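Local coordinates for ancillary protein 1 (Streptococcus pyogenes, PDB 2XI9) that acts as an adhesin presented on the bacterial pilus, using an internal thioester bond that is required for efficient interaction with host cells, at residues T239-A244 / L277-I282; I231-L236 / K281-Y286. One frame throughout, in Å; residues are numbered along the deposited sequence.

Interaction 1 (T239-A244 / L277-I282)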
ATOM      1  N   THR A 239       6.803 -16.624  13.818  1.00 12.00           N
ATOM      2  CA  THR A 239       5.854 -16.905  12.753  1.00 12.09           C
ATOM      3  C   THR A 239       4.418 -16.663  13.226  1.00 11.07           C
ATOM      4  O   THR A 239       3.613 -16.145  12.471  1.00 11.13           O
ATOM      5  CB  THR A 239       6.048 -18.317  12.194  1.00 13.27           C
ATOM      6  OG1 THR A 239       7.328 -18.374  11.533  1.00 17.29           O
ATOM      7  CG2 THR A 239       4.954 -18.677  11.185  1.00 12.22           C
ATOM      8  N   GLN A 240       4.121 -17.036  14.465  1.00 12.11           N
ATOM      9  CA  GLN A 240       2.788 -16.834  15.029  1.00 11.66           C
ATOM     10  C   GLN A 240       2.465 -15.319  15.134  1.00 11.07           C
ATOM     11  O   GLN A 240       1.356 -14.901  14.778  1.00  9.53           O
ATOM     12  CB  GLN A 240       2.626 -17.575  16.349  1.00 13.63           C
ATOM     13  CG  GLN A 240       2.526 -19.101  16.158  1.00 14.21           C
ATOM     14  CD  GLN A 240       2.609 -19.911  17.406  1.00 18.35           C
ATOM     15  OE1 GLN A 240       3.088 -19.451  18.446  1.00 19.88           O
ATOM     16  NE2 GLN A 240       2.147 -21.168  17.316  1.00 17.86           N
ATOM     17  N   LEU A 241       3.414 -14.498  15.608  1.00 10.08           N
ATOM     18  CA  LEU A 241       3.155 -13.067  15.641  1.00 10.00           C
ATOM     19  C   LEU A 241       2.990 -12.508  14.232  1.00  8.39           C
ATOM     20  O   LEU A 241       2.109 -11.658  13.996  1.00  9.04           O
ATOM     21  CB  LEU A 241       4.189 -12.279  16.457  1.00  9.65           C
ATOM     22  CG  LEU A 241       3.905 -10.800  16.679  1.00 12.44           C
ATOM     23  CD1 LEU A 241       2.652 -10.623  17.533  1.00 12.25           C
ATOM     24  CD2 LEU A 241       5.164 -10.065  17.344  1.00 15.68           C
ATOM     25  N   ARG A 242       3.801 -12.988  13.289  1.00  9.21           N
ATOM     26  CA  ARG A 242       3.663 -12.575  11.895  1.00  9.08           C
ATOM     27  C   ARG A 242       2.244 -12.875  11.364  1.00  8.89           C
ATOM     28  O   ARG A 242       1.612 -12.039  10.744  1.00  9.54           O
ATOM     29  CB  ARG A 242       4.744 -13.251  11.041  1.00  9.52           C
ATOM     30  CG  ARG A 242       4.906 -12.668   9.632  1.00 10.39           C
ATOM     31  CD  ARG A 242       6.178 -13.176   9.007  1.00  9.29           C
ATOM     32  NE  ARG A 242       6.437 -12.534   7.711  1.00 10.75           N
ATOM     33  CZ  ARG A 242       7.613 -12.470   7.123  1.00  7.82           C
ATOM     34  NH1 ARG A 242       8.691 -13.010   7.687  1.00 12.25           N
ATOM     35  NH2 ARG A 242       7.694 -11.878   5.936  1.00  8.74           N
ATOM     36  N   ALA A 243       1.765 -14.087  11.593  1.00 10.10           N
ATOM     37  CA  ALA A 243       0.436 -14.468  11.178  1.00  9.80           C
ATOM     38  C   ALA A 243      -0.651 -13.623  11.845  1.00  8.32           C
ATOM     39  O   ALA A 243      -1.575 -13.186  11.175  1.00  9.40           O
ATOM     40  CB  ALA A 243       0.187 -15.912  11.438  1.00  9.49           C
ATOM     41  N   ALA A 244      -0.530 -13.405  13.151  1.00  9.28           N
ATOM     42  CA  ALA A 244      -1.502 -12.622  13.891  1.00  9.11           C
ATOM     43  C   ALA A 244      -1.554 -11.226  13.297  1.00  8.47           C
ATOM     44  O   ALA A 244      -2.629 -10.664  13.180  1.00  9.23           O
ATOM     45  CB  ALA A 244      -1.138 -12.593  15.394  1.00  8.62           C
ATOM     46  N   LEU A 277      -4.611 -16.479  17.898  1.00 15.81           N
ATOM     47  CA  LEU A 277      -5.773 -15.682  17.580  1.00 15.73           C
ATOM     48  C   LEU A 277      -6.048 -14.647  18.710  1.00 14.86           C
ATOM     49  O   LEU A 277      -6.489 -13.521  18.463  1.00 14.56           O
ATOM     50  CB  LEU A 277      -6.977 -16.623  17.324  1.00 17.52           C
ATOM     51  CG  LEU A 277      -8.287 -15.915  17.005  1.00 18.38           C
ATOM     52  CD1 LEU A 277      -8.158 -15.096  15.724  1.00 16.08           C
ATOM     53  CD2 LEU A 277      -9.441 -16.945  16.941  1.00 23.54           C
ATOM     54  N   ALA A 278      -5.764 -14.990  19.962  1.00 16.23           N
ATOM     55  CA  ALA A 278      -5.987 -14.015  21.056  1.00 16.39           C
ATOM     56  C   ALA A 278      -5.048 -12.802  20.851  1.00 14.87           C
ATOM     57  O   ALA A 278      -5.431 -11.659  21.072  1.00 13.71           O
ATOM     58  CB  ALA A 278      -5.782 -14.649  22.416  1.00 17.86           C
ATOM     59  N   VAL A 279      -3.820 -13.051  20.404  1.00 13.87           N
ATOM     60  CA  VAL A 279      -2.896 -11.953  20.101  1.00 13.24           C
ATOM     61  C   VAL A 279      -3.353 -11.139  18.880  1.00 11.93           C
ATOM     62  O   VAL A 279      -3.266  -9.890  18.866  1.00 11.91           O
ATOM     63  CB  VAL A 279      -1.452 -12.451  19.964  1.00 12.98           C
ATOM     64  CG1 VAL A 279      -0.543 -11.357  19.335  1.00 12.86           C
ATOM     65  CG2 VAL A 279      -0.943 -12.906  21.321  1.00 14.79           C
ATOM     66  N   ALA A 280      -3.915 -11.800  17.872  1.00 11.80           N
ATOM     67  CA  ALA A 280      -4.482 -11.067  16.754  1.00 12.02           C
ATOM     68  C   ALA A 280      -5.553 -10.112  17.292  1.00 12.52           C
ATOM     69  O   ALA A 280      -5.620  -8.961  16.876  1.00 13.77           O
ATOM     70  CB  ALA A 280      -5.067 -12.010  15.711  1.00 11.40           C
ATOM     71  N   LYS A 281      -6.369 -10.605  18.217  1.00 15.19           N
ATOM     72  CA  LYS A 281      -7.431  -9.787  18.854  1.00 16.51           C
ATOM     73  C   LYS A 281      -6.864  -8.587  19.660  1.00 15.78           C
ATOM     74  O   LYS A 281      -7.410  -7.469  19.600  1.00 14.83           O
ATOM     75  CB  LYS A 281      -8.335 -10.631  19.749  1.00 18.73           C
ATOM     76  CG  LYS A 281      -9.243 -11.652  19.023  1.00 23.52           C
ATOM     77  CD  LYS A 281     -10.297 -12.295  19.996  1.00 29.34           C
ATOM     78  CE  LYS A 281     -11.160 -13.353  19.279  1.00 31.17           C
ATOM     79  NZ  LYS A 281     -11.961 -14.172  20.230  1.00 35.01           N
ATOM     80  N   ILE A 282      -5.797  -8.834  20.416  1.00 14.28           N
ATOM     81  CA  ILE A 282      -5.022  -7.741  21.064  1.00 15.56           C
ATOM     82  C   ILE A 282      -4.539  -6.667  20.084  1.00 13.02           C
ATOM     83  O   ILE A 282      -4.744  -5.494  20.313  1.00 13.10           O
ATOM     84  CB  ILE A 282      -3.817  -8.313  21.878  1.00 15.78           C
ATOM     85  CG1 ILE A 282      -4.341  -8.973  23.147  1.00 19.26           C
ATOM     86  CG2 ILE A 282      -2.803  -7.184  22.240  1.00 17.50           C
ATOM     87  CD1 ILE A 282      -3.405 -10.077  23.734  1.00 22.31           C
TER

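Interaction 2 (I231-L236 / K281-Y286)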
ATOM      1  N   ILE A 231       9.798 -11.443  20.919  1.00 27.53           N
ATOM      2  CA  ILE A 231       8.337 -11.724  20.965  1.00 26.68           C
ATOM      3  C   ILE A 231       7.920 -11.756  22.459  1.00 28.42           C
ATOM      4  O   ILE A 231       8.337 -12.606  23.226  1.00 28.61           O
ATOM      5  CB  ILE A 231       7.920 -13.051  20.280  1.00 26.63           C
ATOM      6  CG1 ILE A 231       8.479 -13.183  18.853  1.00 24.59           C
ATOM      7  CG2 ILE A 231       6.391 -13.133  20.227  1.00 24.05           C
ATOM      8  CD1 ILE A 231       8.045 -12.080  17.881  1.00 20.87           C
ATOM      9  N   GLU A 232       7.094 -10.813  22.852  1.00 29.09           N
ATOM     10  CA  GLU A 232       6.780 -10.614  24.254  1.00 31.69           C
ATOM     11  C   GLU A 232       5.581 -11.444  24.690  1.00 31.72           C
ATOM     12  O   GLU A 232       5.429 -11.734  25.863  1.00 33.47           O
ATOM     13  CB  GLU A 232       6.487  -9.140  24.471  1.00 32.81           C
ATOM     14  CG  GLU A 232       7.655  -8.247  24.063  1.00 35.50           C
ATOM     15  CD  GLU A 232       7.432  -6.785  24.388  1.00 39.59           C
ATOM     16  OE1 GLU A 232       6.292  -6.266  24.193  1.00 42.17           O
ATOM     17  OE2 GLU A 232       8.416  -6.153  24.830  1.00 44.64           O
ATOM     18  N   TYR A 233       4.714 -11.810  23.749  1.00 29.94           N
ATOM     19  CA  TYR A 233       3.524 -12.556  24.126  1.00 30.42           C
ATOM     20  C   TYR A 233       3.946 -13.987  24.457  1.00 31.11           C
ATOM     21  O   TYR A 233       4.655 -14.646  23.688  1.00 30.21           O
ATOM     22  CB  TYR A 233       2.453 -12.492  23.041  1.00 28.67           C
ATOM     23  CG  TYR A 233       2.037 -11.071  22.685  1.00 28.56           C
ATOM     24  CD1 TYR A 233       1.136 -10.360  23.471  1.00 31.76           C
ATOM     25  CD2 TYR A 233       2.559 -10.444  21.576  1.00 28.79           C
ATOM     26  CE1 TYR A 233       0.766  -9.053  23.145  1.00 31.61           C
ATOM     27  CE2 TYR A 233       2.206  -9.146  21.238  1.00 29.72           C
ATOM     28  CZ  TYR A 233       1.304  -8.449  22.018  1.00 31.78           C
ATOM     29  OH  TYR A 233       0.969  -7.144  21.653  1.00 32.13           O
ATOM     30  N   SER A 234       3.499 -14.453  25.609  1.00 32.80           N
ATOM     31  CA  SER A 234       3.947 -15.726  26.163  1.00 34.22           C
ATOM     32  C   SER A 234       3.650 -16.900  25.213  1.00 33.10           C
ATOM     33  O   SER A 234       2.518 -17.060  24.765  1.00 31.97           O
ATOM     34  CB  SER A 234       3.271 -15.997  27.523  1.00 37.12           C
ATOM     35  OG  SER A 234       3.716 -15.095  28.526  1.00 40.23           O
ATOM     36  N   GLY A 235       4.669 -17.722  24.951  1.00 32.07           N
ATOM     37  CA  GLY A 235       4.519 -18.899  24.099  1.00 30.85           C
ATOM     38  C   GLY A 235       4.516 -18.676  22.592  1.00 27.19           C
ATOM     39  O   GLY A 235       4.616 -19.649  21.841  1.00 27.59           O
ATOM     40  N   LEU A 236       4.417 -17.427  22.131  1.00 23.15           N
ATOM     41  CA  LEU A 236       4.277 -17.163  20.699  1.00 20.85           C
ATOM     42  C   LEU A 236       5.623 -17.170  19.997  1.00 20.01           C
ATOM     43  O   LEU A 236       6.603 -16.608  20.500  1.00 19.12           O
ATOM     44  CB  LEU A 236       3.617 -15.810  20.408  1.00 20.00           C
ATOM     45  CG  LEU A 236       2.191 -15.851  19.859  1.00 20.29           C
ATOM     46  CD1 LEU A 236       1.258 -16.249  21.031  1.00 25.24           C
ATOM     47  CD2 LEU A 236       1.844 -14.507  19.286  1.00 21.04           C
ATOM     48  N   LYS A 281      -6.369 -10.605  18.217  1.00 15.19           N
ATOM     49  CA  LYS A 281      -7.431  -9.787  18.854  1.00 16.51           C
ATOM     50  C   LYS A 281      -6.864  -8.587  19.660  1.00 15.78           C
ATOM     51  O   LYS A 281      -7.410  -7.469  19.600  1.00 14.83           O
ATOM     52  CB  LYS A 281      -8.335 -10.631  19.749  1.00 18.73           C
ATOM     53  CG  LYS A 281      -9.243 -11.652  19.023  1.00 23.52           C
ATOM     54  CD  LYS A 281     -10.297 -12.295  19.996  1.00 29.34           C
ATOM     55  CE  LYS A 281     -11.160 -13.353  19.279  1.00 31.17           C
ATOM     56  NZ  LYS A 281     -11.961 -14.172  20.230  1.00 35.01           N
ATOM     57  N   ILE A 282      -5.797  -8.834  20.416  1.00 14.28           N
ATOM     58  CA  ILE A 282      -5.022  -7.741  21.064  1.00 15.56           C
ATOM     59  C   ILE A 282      -4.539  -6.667  20.084  1.00 13.02           C
ATOM     60  O   ILE A 282      -4.744  -5.494  20.313  1.00 13.10           O
ATOM     61  CB  ILE A 282      -3.817  -8.313  21.878  1.00 15.78           C
ATOM     62  CG1 ILE A 282      -4.341  -8.973  23.147  1.00 19.26           C
ATOM     63  CG2 ILE A 282      -2.803  -7.184  22.240  1.00 17.50           C
ATOM     64  CD1 ILE A 282      -3.405 -10.077  23.734  1.00 22.31           C
ATOM     65  N   LEU A 283      -3.959  -7.075  18.957  1.00 12.43           N
ATOM     66  CA  LEU A 283      -3.502  -6.133  17.957  1.00 10.97           C
ATOM     67  C   LEU A 283      -4.657  -5.276  17.444  1.00 11.35           C
ATOM     68  O   LEU A 283      -4.565  -4.041  17.376  1.00  9.70           O
ATOM     69  CB  LEU A 283      -2.803  -6.855  16.828  1.00 10.99           C
ATOM     70  CG  LEU A 283      -1.472  -7.541  17.152  1.00 13.74           C
ATOM     71  CD1 LEU A 283      -0.979  -8.265  15.860  1.00 10.75           C
ATOM     72  CD2 LEU A 283      -0.445  -6.572  17.710  1.00 16.90           C
ATOM     73  N   VAL A 284      -5.780  -5.928  17.148  1.00 10.86           N
ATOM     74  CA  VAL A 284      -6.912  -5.218  16.642  1.00 12.11           C
ATOM     75  C   VAL A 284      -7.479  -4.247  17.682  1.00 12.56           C
ATOM     76  O   VAL A 284      -7.851  -3.097  17.346  1.00 13.34           O
ATOM     77  CB  VAL A 284      -7.943  -6.265  16.143  1.00 13.05           C
ATOM     78  CG1 VAL A 284      -9.305  -5.646  15.972  1.00 14.09           C
ATOM     79  CG2 VAL A 284      -7.418  -6.875  14.824  1.00 12.76           C
ATOM     80  N   GLU A 285      -7.556  -4.694  18.923  1.00 13.89           N
ATOM     81  CA  GLU A 285      -8.149  -3.890  19.997  1.00 16.48           C
ATOM     82  C   GLU A 285      -7.263  -2.679  20.337  1.00 15.35           C
ATOM     83  O   GLU A 285      -7.752  -1.597  20.537  1.00 15.40           O
ATOM     84  CB  GLU A 285      -8.423  -4.750  21.247  1.00 19.21           C
ATOM     85  CG  GLU A 285      -9.593  -5.749  21.063  1.00 23.77           C
ATOM     86  CD  GLU A 285      -9.761  -6.702  22.262  1.00 31.64           C
ATOM     87  OE1 GLU A 285      -9.131  -6.471  23.333  1.00 37.04           O
ATOM     88  OE2 GLU A 285     -10.555  -7.681  22.144  1.00 36.42           O
ATOM     89  N   TYR A 286      -5.945  -2.858  20.295  1.00 14.33           N
ATOM     90  CA  TYR A 286      -5.031  -1.755  20.438  1.00 13.56           C
ATOM     91  C   TYR A 286      -5.269  -0.766  19.304  1.00 12.54           C
ATOM     92  O   TYR A 286      -5.508   0.421  19.526  1.00 11.84           O
ATOM     93  CB  TYR A 286      -3.552  -2.238  20.450  1.00 13.63           C
ATOM     94  CG  TYR A 286      -2.598  -1.081  20.311  1.00 14.45           C
ATOM     95  CD1 TYR A 286      -2.498  -0.116  21.292  1.00 19.77           C
ATOM     96  CD2 TYR A 286      -1.846  -0.921  19.173  1.00 16.06           C
ATOM     97  CE1 TYR A 286      -1.628   0.987  21.144  1.00 20.88           C
ATOM     98  CE2 TYR A 286      -0.981   0.182  19.012  1.00 18.00           C
ATOM     99  CZ  TYR A 286      -0.869   1.108  19.998  1.00 20.46           C
ATOM    100  OH  TYR A 286      -0.016   2.190  19.818  1.00 21.76           O
TER

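Interaction 1 (T239-A244 / L277-I282)
Leu241 and Ala244, one helical turn apart on the same side of their helix, pack against Val279 and Ala280 in a contact of apolar side chains, without a hydrogen bond between the segments. Leu241 reaches the partner helix with the end of its side chain. From its CB the chain leaves with CG anti to the backbone N (chi1 -173°), and neither CB nor CG itself comes within contact distance of the partner helix. At CG the two branches part company: CD1 reaches across to CG1 of Val279 at 3.7 Å, whereas CD2 turns to Ile231 in the loop that precedes this helix. The side chains of Leu241 and Val279 cross at about a right angle, methyl against methyl. The same CG1 of Val279 also lies 4.2 Å from CB of Ala244, so one methyl group bridges the leucine and the alanine.

Beside it the two backbones come together at a pair of alanines, with CA of Ala244 only 4.4 Å from CA of Ala280. CB of Ala244 lies against the backbone of Ala280, 3.8 Å from its N, and CB of Ala280 in turn rests 3.8 Å from O of Ala244. Between the two methyls, Ala244 CB and Ala280 CB, the distance is 4.0 Å. Such small side chains allow the local axes to approach to 8.8 Å at a crossing angle of -49°.

All four touching residues are buried within the thioester domain. Helix 238-253 uses this face to meet helix 274-288, while other faces look towards the β-structure: Arg242 makes a cation-pi contact with Tyr147 and touches Val157 and Tyr159 of strand 155-160, and Ala243 packs on the loop residues Leu137 and Tyr142.

Interaction 2 (I231-L236 / K281-Y286)
Ile282, whose O accepts the helical bond from Tyr286 N at 2.9 Å, offers its CG2 methyl to the end of the Tyr233 side chain. That methyl sits 3.8 Å from OH of Tyr233 and 4.1 Å from its CE1, approaching the ring obliquely. The CB of Ile282 points toward the loop, and with CG1 beside the backbone N (chi1 -73°) it is CG2, anti to that N, that meets the tyrosine; the two side chains slide past each other in opposite directions. Next along the helix, Leu283 adds a looser touch through CD2, 4.2 Å from OH of Tyr233. No hydrogen bond joins the segments; across this contact the phenol oxygen meets the methyls of Ile282 and Leu283.

Tyr233 is the first residue of a type II β turn that runs through Ser234 and Gly235 to Leu236, closed by a bond of 3.2 Å from Leu236 N to Tyr233 O. Gly235 takes the positive phi (79°) that this turn calls for.

The contact is partly buried, at the margin of the helical part of the thioester domain. Its loop links helix 209-222 to helix 238-253 and lies along helix 274-288, where Leu236 also touches Thr276. On the helix side, Leu283 packs on Lys222 of helix 209-222, and Tyr286 forms a cation-pi contact with Lys218 of that same helix.

How the interactions relate
Both interactions lie in the thioester domain and use helix 274-288; their segments on it overlap at Lys281 and Ile282, and their centres are about 6 Å apart. Along the chain the loop 231-236 comes first, then 239-244 at the start of helix 238-253, and finally the common helix, so loop and following helix pack together on one later element. Val279 connects the two: its CG2 lies 3.8 Å from both Tyr233 CG and Leu236 CD2. Between the loop and helix 238-253, Leu241 CD2 is 3.6 Å from Ile231 CD1. The buried helix crossing and the more exposed loop contact are thus joined side by side, largely through apolar groups, in the helical part of this adhesin domain.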